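Local structure of polyhedrin (Operophtera brumata cypovirus 19, 5A99) at residues 26-37 / 185-194; 110-118 / 233-241. The protein forms the crystalline lattice of the viral occlusion bodies, or polyhedra, that probably shelter cypovirus particles outside the insect host. One frame throughout, in Å; residues are numbered along the deposited sequence.

Interaction 1 of 2, residues 26-37 / 185-194; sequences QYSRDSYIYAHL and ISFAVQRANR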
# COMPACT_ATOMS: atom_id res chain seq x y z
N GLN A 26 -6.72 -4.82 25.64
CA GLN A 26 -5.64 -4.16 24.90
C GLN A 26 -4.31 -4.89 25.02
O GLN A 26 -3.44 -4.72 24.17
CB GLN A 26 -5.45 -2.73 25.41
CG GLN A 26 -5.02 -2.66 26.88
CD GLN A 26 -4.57 -1.26 27.31
OE1 GLN A 26 -4.69 -0.29 26.56
NE2 GLN A 26 -4.07 -1.15 28.53
N TYR A 27 -4.13 -5.64 26.11
CA TYR A 27 -2.89 -6.40 26.32
C TYR A 27 -2.85 -7.67 25.49
O TYR A 27 -1.78 -8.22 25.26
CB TYR A 27 -2.72 -6.77 27.79
CG TYR A 27 -2.48 -5.59 28.70
CD1 TYR A 27 -1.28 -4.88 28.67
CD2 TYR A 27 -3.46 -5.19 29.61
CE1 TYR A 27 -1.07 -3.79 29.51
CE2 TYR A 27 -3.25 -4.10 30.46
CZ TYR A 27 -2.05 -3.41 30.40
OH TYR A 27 -1.84 -2.34 31.24
N SER A 28 -4.00 -8.14 25.05
CA SER A 28 -4.04 -9.30 24.16
C SER A 28 -3.48 -8.98 22.79
O SER A 28 -3.81 -7.94 22.21
CB SER A 28 -5.46 -9.83 23.99
OG SER A 28 -5.47 -10.88 23.03
N ARG A 29 -2.64 -9.88 22.28
CA ARG A 29 -2.09 -9.71 20.93
C ARG A 29 -3.19 -9.83 19.88
O ARG A 29 -2.95 -9.54 18.71
CB ARG A 29 -0.98 -10.73 20.66
CG ARG A 29 0.40 -10.24 21.08
CD ARG A 29 0.64 -10.38 22.58
NE ARG A 29 2.06 -10.23 22.88
CZ ARG A 29 2.92 -11.24 23.04
NH1 ARG A 29 2.50 -12.49 22.97
NH2 ARG A 29 4.19 -10.99 23.30
N ASP A 30 -4.38 -10.24 20.29
CA ASP A 30 -5.51 -10.36 19.37
C ASP A 30 -6.48 -9.21 19.51
O ASP A 30 -7.64 -9.31 19.12
CB ASP A 30 -6.24 -11.68 19.61
CG ASP A 30 -5.31 -12.86 19.63
OD1 ASP A 30 -4.43 -12.96 18.73
OD2 ASP A 30 -5.45 -13.68 20.57
N SER A 31 -6.01 -8.11 20.08
CA SER A 31 -6.76 -6.87 20.08
C SER A 31 -6.06 -5.92 19.11
O SER A 31 -5.09 -6.30 18.46
CB SER A 31 -6.85 -6.26 21.48
OG SER A 31 -5.61 -5.73 21.90
N TYR A 32 -6.54 -4.69 19.03
CA TYR A 32 -5.98 -3.74 18.09
C TYR A 32 -5.18 -2.60 18.74
O TYR A 32 -5.44 -2.19 19.88
CB TYR A 32 -7.08 -3.14 17.23
CG TYR A 32 -7.45 -4.03 16.08
CD1 TYR A 32 -8.35 -5.07 16.25
CD2 TYR A 32 -6.87 -3.86 14.83
CE1 TYR A 32 -8.68 -5.90 15.21
CE2 TYR A 32 -7.19 -4.68 13.78
CZ TYR A 32 -8.10 -5.71 13.98
OH TYR A 32 -8.45 -6.54 12.96
N ILE A 33 -4.21 -2.10 17.99
CA ILE A 33 -3.66 -0.79 18.30
C ILE A 33 -4.17 0.13 17.20
O ILE A 33 -4.43 -0.30 16.06
CB ILE A 33 -2.11 -0.77 18.39
CG1 ILE A 33 -1.47 -1.35 17.14
CG2 ILE A 33 -1.65 -1.52 19.62
CD1 ILE A 33 0.05 -1.26 17.14
N TYR A 34 -4.36 1.39 17.58
CA TYR A 34 -4.97 2.37 16.69
C TYR A 34 -4.10 3.60 16.58
O TYR A 34 -3.46 4.03 17.55
CB TYR A 34 -6.38 2.76 17.20
CG TYR A 34 -7.33 1.61 17.26
CD1 TYR A 34 -7.99 1.16 16.13
CD2 TYR A 34 -7.58 0.96 18.47
CE1 TYR A 34 -8.86 0.10 16.19
CE2 TYR A 34 -8.45 -0.10 18.53
CZ TYR A 34 -9.10 -0.52 17.39
OH TYR A 34 -9.96 -1.58 17.46
N ALA A 35 -4.08 4.15 15.38
CA ALA A 35 -3.38 5.38 15.08
C ALA A 35 -4.31 6.27 14.24
O ALA A 35 -4.68 5.91 13.12
CB ALA A 35 -2.09 5.10 14.34
N HIS A 36 -4.68 7.42 14.80
CA HIS A 36 -5.54 8.37 14.11
C HIS A 36 -4.75 9.59 13.69
O HIS A 36 -4.06 10.20 14.51
CB HIS A 36 -6.68 8.83 15.01
CG HIS A 36 -7.83 7.88 15.08
ND1 HIS A 36 -7.94 6.92 16.06
CD2 HIS A 36 -8.94 7.76 14.30
CE1 HIS A 36 -9.06 6.24 15.88
NE2 HIS A 36 -9.68 6.72 14.81
N LEU A 37 -4.88 9.96 12.43
CA LEU A 37 -4.37 11.23 11.98
C LEU A 37 -5.59 12.10 11.69
O LEU A 37 -6.38 11.81 10.79
CB LEU A 37 -3.49 11.06 10.74
CG LEU A 37 -2.93 12.34 10.13
CD1 LEU A 37 -2.22 13.19 11.17
CD2 LEU A 37 -1.99 12.01 8.96
N ILE A 185 3.15 13.25 5.53
CA ILE A 185 3.14 12.72 6.89
C ILE A 185 3.42 11.22 6.96
O ILE A 185 2.77 10.42 6.28
CB ILE A 185 1.81 13.04 7.59
CG1 ILE A 185 1.70 14.55 7.85
CG2 ILE A 185 1.71 12.30 8.91
CD1 ILE A 185 0.32 14.97 8.26
N SER A 186 4.40 10.87 7.79
CA SER A 186 4.78 9.49 8.07
C SER A 186 4.66 9.20 9.57
O SER A 186 5.01 10.04 10.40
CB SER A 186 6.22 9.22 7.60
OG SER A 186 6.39 9.63 6.26
N PHE A 187 4.16 8.02 9.93
CA PHE A 187 4.18 7.59 11.33
C PHE A 187 4.24 6.07 11.48
O PHE A 187 4.04 5.31 10.53
CB PHE A 187 3.02 8.20 12.12
CG PHE A 187 1.66 7.81 11.62
CD1 PHE A 187 1.13 6.57 11.90
CD2 PHE A 187 0.90 8.71 10.88
CE1 PHE A 187 -0.13 6.20 11.44
CE2 PHE A 187 -0.36 8.36 10.43
CZ PHE A 187 -0.87 7.10 10.70
N ALA A 188 4.58 5.64 12.68
CA ALA A 188 4.67 4.23 13.00
C ALA A 188 4.44 4.04 14.48
O ALA A 188 4.72 4.93 15.29
CB ALA A 188 6.01 3.68 12.63
N VAL A 189 3.93 2.87 14.81
CA VAL A 189 3.78 2.46 16.19
C VAL A 189 3.51 0.96 16.22
O VAL A 189 2.81 0.43 15.35
CB VAL A 189 2.64 3.24 16.88
CG1 VAL A 189 1.34 3.14 16.10
CG2 VAL A 189 2.45 2.75 18.31
N GLN A 190 4.07 0.27 17.21
CA GLN A 190 3.82 -1.16 17.40
C GLN A 190 3.22 -1.36 18.78
O GLN A 190 3.32 -0.48 19.66
CB GLN A 190 5.12 -1.97 17.26
CG GLN A 190 6.14 -1.69 18.34
CD GLN A 190 7.33 -2.65 18.32
OE1 GLN A 190 7.44 -3.52 17.46
NE2 GLN A 190 8.23 -2.48 19.29
N ARG A 191 2.61 -2.53 19.00
CA ARG A 191 2.09 -2.84 20.32
C ARG A 191 3.27 -3.14 21.23
O ARG A 191 4.31 -3.62 20.77
CB ARG A 191 1.11 -4.03 20.30
CG ARG A 191 1.73 -5.41 20.42
CD ARG A 191 0.69 -6.51 20.76
NE ARG A 191 -0.62 -6.27 20.15
CZ ARG A 191 -1.70 -5.87 20.82
NH1 ARG A 191 -1.65 -5.67 22.14
NH2 ARG A 191 -2.83 -5.66 20.19
N ALA A 192 3.08 -2.87 22.51
CA ALA A 192 4.10 -3.13 23.52
C ALA A 192 4.39 -4.62 23.64
O ALA A 192 3.49 -5.45 23.69
CB ALA A 192 3.64 -2.59 24.87
N ASN A 193 5.67 -4.97 23.70
CA ASN A 193 6.05 -6.32 24.08
C ASN A 193 7.13 -6.27 25.16
O ASN A 193 8.27 -5.89 24.90
CB ASN A 193 6.51 -7.13 22.87
CG ASN A 193 6.73 -8.59 23.21
OD1 ASN A 193 6.65 -8.97 24.38
ND2 ASN A 193 7.01 -9.41 22.20
N ARG A 194 6.74 -6.64 26.37
CA ARG A 194 7.62 -6.52 27.53
C ARG A 194 8.34 -7.83 27.80
O ARG A 194 9.21 -7.90 28.68
CB ARG A 194 6.79 -6.12 28.75
CG ARG A 194 6.00 -4.84 28.54
CD ARG A 194 4.85 -4.73 29.50
NE ARG A 194 4.06 -3.52 29.28
CZ ARG A 194 3.01 -3.44 28.46
NH1 ARG A 194 2.62 -4.50 27.76
NH2 ARG A 194 2.36 -2.30 28.33
O HOH W 1 3.52 -8.00 22.19
O HOH W 2 2.91 -8.39 25.16

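Interaction 2 of 2, residues 110-118 / 233-241; sequences SFQFIVQGD and WTRFQYLYR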
# COMPACT_ATOMS: atom_id res chain seq x y z
N SER A 110 -4.10 22.25 10.76
CA SER A 110 -3.40 21.66 11.88
C SER A 110 -3.81 20.21 11.98
O SER A 110 -4.65 19.73 11.20
CB SER A 110 -3.73 22.40 13.18
OG SER A 110 -5.09 22.16 13.54
N PHE A 111 -3.21 19.51 12.93
CA PHE A 111 -3.45 18.08 13.07
C PHE A 111 -3.50 17.66 14.55
O PHE A 111 -3.00 18.36 15.44
CB PHE A 111 -2.31 17.31 12.38
CG PHE A 111 -1.01 17.35 13.13
CD1 PHE A 111 -0.76 16.46 14.16
CD2 PHE A 111 -0.05 18.31 12.84
CE1 PHE A 111 0.43 16.51 14.87
CE2 PHE A 111 1.15 18.36 13.55
CZ PHE A 111 1.38 17.45 14.56
N GLN A 112 -4.12 16.51 14.79
CA GLN A 112 -3.97 15.80 16.05
C GLN A 112 -3.66 14.33 15.73
O GLN A 112 -4.38 13.68 14.95
CB GLN A 112 -5.21 15.93 16.94
CG GLN A 112 -5.18 14.99 18.16
CD GLN A 112 -6.24 15.29 19.22
OE1 GLN A 112 -6.17 14.79 20.34
NE2 GLN A 112 -7.25 16.06 18.85
N PHE A 113 -2.58 13.82 16.31
CA PHE A 113 -2.19 12.43 16.11
C PHE A 113 -2.43 11.69 17.42
O PHE A 113 -1.95 12.11 18.47
CB PHE A 113 -0.72 12.37 15.68
CG PHE A 113 -0.19 10.98 15.47
CD1 PHE A 113 -0.71 10.16 14.47
CD2 PHE A 113 0.83 10.49 16.27
CE1 PHE A 113 -0.21 8.88 14.27
CE2 PHE A 113 1.34 9.21 16.06
CZ PHE A 113 0.81 8.41 15.06
N ILE A 114 -3.20 10.60 17.35
CA ILE A 114 -3.56 9.83 18.52
C ILE A 114 -3.29 8.35 18.33
O ILE A 114 -3.74 7.74 17.35
CB ILE A 114 -5.06 9.99 18.90
CG1 ILE A 114 -5.42 11.47 19.01
CG2 ILE A 114 -5.37 9.28 20.22
CD1 ILE A 114 -6.89 11.74 18.84
N VAL A 115 -2.54 7.78 19.27
CA VAL A 115 -2.30 6.35 19.31
C VAL A 115 -3.02 5.80 20.54
O VAL A 115 -3.05 6.43 21.59
CB VAL A 115 -0.80 6.02 19.38
CG1 VAL A 115 -0.11 6.47 18.10
CG2 VAL A 115 -0.15 6.65 20.60
N GLN A 116 -3.66 4.66 20.36
CA GLN A 116 -4.47 4.05 21.41
C GLN A 116 -4.31 2.54 21.41
O GLN A 116 -4.17 1.93 20.35
CB GLN A 116 -5.95 4.40 21.21
CG GLN A 116 -6.87 3.77 22.24
CD GLN A 116 -8.34 4.13 22.02
OE1 GLN A 116 -8.68 5.27 21.72
NE2 GLN A 116 -9.23 3.15 22.19
N GLY A 117 -4.34 1.96 22.60
CA GLY A 117 -4.10 0.55 22.78
C GLY A 117 -2.89 0.35 23.67
O GLY A 117 -2.39 1.33 24.25
N ASP A 118 -2.44 -0.89 23.81
CA ASP A 118 -1.25 -1.18 24.58
C ASP A 118 -0.06 -0.90 23.67
O ASP A 118 0.58 -1.81 23.14
CB ASP A 118 -1.22 -2.64 25.05
CG ASP A 118 -0.04 -2.94 25.95
OD1 ASP A 118 0.40 -2.01 26.66
OD2 ASP A 118 0.45 -4.09 25.94
N TRP A 233 -15.97 9.49 17.74
CA TRP A 233 -15.08 9.25 18.87
C TRP A 233 -15.80 8.53 20.01
O TRP A 233 -15.38 7.44 20.41
CB TRP A 233 -14.46 10.56 19.34
CG TRP A 233 -13.67 11.23 18.25
CD1 TRP A 233 -14.02 12.35 17.57
CD2 TRP A 233 -12.40 10.82 17.72
NE1 TRP A 233 -13.06 12.68 16.66
CE2 TRP A 233 -12.05 11.75 16.72
CE3 TRP A 233 -11.54 9.76 17.99
CZ2 TRP A 233 -10.88 11.64 15.98
CZ3 TRP A 233 -10.36 9.65 17.26
CH2 TRP A 233 -10.04 10.59 16.27
N THR A 234 -16.87 9.12 20.52
CA THR A 234 -17.62 8.50 21.61
C THR A 234 -18.28 7.19 21.15
O THR A 234 -18.25 6.19 21.86
CB THR A 234 -18.66 9.46 22.20
OG1 THR A 234 -19.57 9.89 21.17
CG2 THR A 234 -17.98 10.66 22.80
N ARG A 235 -18.82 7.20 19.95
CA ARG A 235 -19.52 6.04 19.39
C ARG A 235 -18.66 4.78 19.31
O ARG A 235 -19.12 3.68 19.64
CB ARG A 235 -20.03 6.40 17.99
CG ARG A 235 -20.33 5.19 17.10
CD ARG A 235 -21.03 5.63 15.83
NE ARG A 235 -22.30 6.28 16.16
CZ ARG A 235 -23.40 5.60 16.46
NH1 ARG A 235 -23.37 4.28 16.46
NH2 ARG A 235 -24.51 6.25 16.77
N PHE A 236 -17.41 4.95 18.88
CA PHE A 236 -16.52 3.83 18.57
C PHE A 236 -15.51 3.53 19.67
O PHE A 236 -14.69 2.63 19.54
CB PHE A 236 -15.79 4.10 17.24
CG PHE A 236 -16.70 4.21 16.04
CD1 PHE A 236 -17.66 3.24 15.79
CD2 PHE A 236 -16.61 5.29 15.18
CE1 PHE A 236 -18.50 3.35 14.70
CE2 PHE A 236 -17.46 5.40 14.10
CZ PHE A 236 -18.40 4.44 13.86
N GLN A 237 -15.56 4.30 20.76
CA GLN A 237 -14.64 4.10 21.88
C GLN A 237 -13.20 4.45 21.50
O GLN A 237 -12.23 3.79 21.93
CB GLN A 237 -14.73 2.66 22.38
CG GLN A 237 -14.27 2.51 23.81
CD GLN A 237 -14.36 1.10 24.31
OE1 GLN A 237 -14.20 0.13 23.56
NE2 GLN A 237 -14.58 0.96 25.61
N TYR A 238 -13.06 5.49 20.68
CA TYR A 238 -11.76 6.06 20.37
C TYR A 238 -11.55 7.30 21.23
O TYR A 238 -12.28 8.29 21.11
CB TYR A 238 -11.69 6.44 18.90
CG TYR A 238 -11.59 5.26 17.98
CD1 TYR A 238 -10.68 4.25 18.22
CD2 TYR A 238 -12.44 5.13 16.88
CE1 TYR A 238 -10.58 3.17 17.40
CE2 TYR A 238 -12.36 4.04 16.04
CZ TYR A 238 -11.42 3.07 16.30
OH TYR A 238 -11.32 1.98 15.48
N LEU A 239 -10.58 7.23 22.13
CA LEU A 239 -10.28 8.34 23.03
C LEU A 239 -9.82 9.55 22.22
O LEU A 239 -9.13 9.40 21.21
CB LEU A 239 -9.23 7.91 24.07
CG LEU A 239 -9.66 6.74 24.95
CD1 LEU A 239 -8.59 6.37 25.98
CD2 LEU A 239 -10.98 7.05 25.66
N TYR A 240 -10.23 10.74 22.64
CA TYR A 240 -10.05 11.93 21.83
C TYR A 240 -10.05 13.19 22.69
O TYR A 240 -10.74 13.28 23.71
CB TYR A 240 -11.16 12.03 20.76
CG TYR A 240 -11.06 13.24 19.87
CD1 TYR A 240 -10.14 13.28 18.83
CD2 TYR A 240 -11.89 14.34 20.05
CE1 TYR A 240 -10.03 14.38 18.02
CE2 TYR A 240 -11.80 15.44 19.23
CZ TYR A 240 -10.86 15.46 18.22
OH TYR A 240 -10.75 16.55 17.39
N ARG A 241 -9.27 14.17 22.24
CA ARG A 241 -9.12 15.44 22.94
C ARG A 241 -9.62 16.57 22.04
O ARG A 241 -9.13 16.74 20.92
CB ARG A 241 -7.64 15.64 23.26
CG ARG A 241 -7.35 16.42 24.51
CD ARG A 241 -5.84 16.39 24.81
NE ARG A 241 -5.50 15.35 25.78
CZ ARG A 241 -5.97 15.36 27.02
NH1 ARG A 241 -6.78 16.34 27.39
NH2 ARG A 241 -5.65 14.41 27.87
O HOH W 3 -7.90 7.16 19.95

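Interaction 1 of 2, residues 26-37 / 185-194
Arg191 follows strand 184-190 and reaches across to residues 26-33, which grip most of its side chain. CB rests against CG2 of Ile33, 3.8 Å away, while CD1 of Ile33 lies along the backbone at 3.4 Å from Arg191 N. CD meets CG of Arg29. The chain then bends at chi3 (35°), which turns the guanidinium group in among the carbonyls of Gln26, Ser28 and Ser31. NE is bonded outside the two segments, to Pro54 O. CZ lies under Arg29 CA, which stands over the centre of one guanidinium face, and the Ser28 carbonyl covers the same side. Arg191 NH1 gives a hydrogen bond to Gln26 O (2.9 Å, 154° at the hydrogen), with the acceptor in the guanidinium plane; Arg191 NH2 comes within 2.9 Å of Ser31 O. Residues 28-31 are folded as a type I turn, with an ST turn from Ser28 OG to Asp30 N. Nearby, a water links Arg29 NE to Ala192 O. Farther along, the contact turns apolar: Ala35 CB meets Phe187 CE1 (3.7 Å), and Leu37 CD2 reaches Ile185 CG2 tip to tip (3.7 Å). Here strands 33-40 and 184-190, from two different sheets, run nearly antiparallel (163°) with axes 8.1 Å apart, packed face to face, and Ile57 of strand 56-61 and Phe126 of strand 125-129 complete the apolar layer.

Interaction 2 of 2, residues 110-118 / 233-241
A Schellman motif ends helix 225-236 at Gln237, and the chain that follows, 238-241, lies across one face of the six-stranded antiparallel sheet, where Gln112, Ile114 and Gln116 of strand 110-116 point toward it. Gln116 does the work at the helix end. Its chain is fully extended, with CG anti to the backbone N (chi1 178°), and this carries the amide out to the backbone just beyond the helix. NE2 donates to Gln237 O (3.1 Å), an almost straight bond of 176° lying in both the carbonyl and the amide plane. OE1 accepts from Leu239 N at 2.8 Å, the donor tilted from the carbonyl plane, and takes a second bond from a water that also donates to Leu239 O. At the other end Gln112 NE2 donates one N-H to Arg241 O (2.9 Å), nearly straight and again in plane; Tyr40 OH is a second partner of NE2, and OE1 is held by Ser169. The same NE2 lies 3.4 Å from Tyr240 CE1, with amide and ring planes 31° apart. Between the two glutamines, Ile114 CD1 packs on Tyr240 CD1 (3.6 Å) and more loosely on Trp233 CH2 (4.2 Å). The Tyr240 and Trp233 rings lie over one another, while the Tyr240 hydroxyl is bonded to Glu225 and Tyr40. The two glutamines thus act as uncharged adaptors: their amides satisfy backbone groups of a segment without regular secondary structure, and a bond at each end of Gln116's amide fixes its rotation.

How the interactions relate
Both interactions use the six-stranded sheet, in which strands 33-40 and 110-116 are neighbours joined by backbone bonds such as that between His36 and Ile114. Interaction 1 packs this sheet against the three-stranded one, whereas interaction 2 places the C-terminal segment on its other face. Interaction 2 is largely buried, with no exposed residue, and combines neutral amides with apolar packing round Ile114. Interaction 1 grades from apolar packing, through the buried Arg191, to a partly exposed end with Arg29, Arg194 and waters. The two meet directly at that end: Arg194 forms a salt bridge with Asp118, NH2 to OD1 at 2.6 Å. On the far face His36 meets Tyr238 edge-to-face, and both contacts also touch the second subunit.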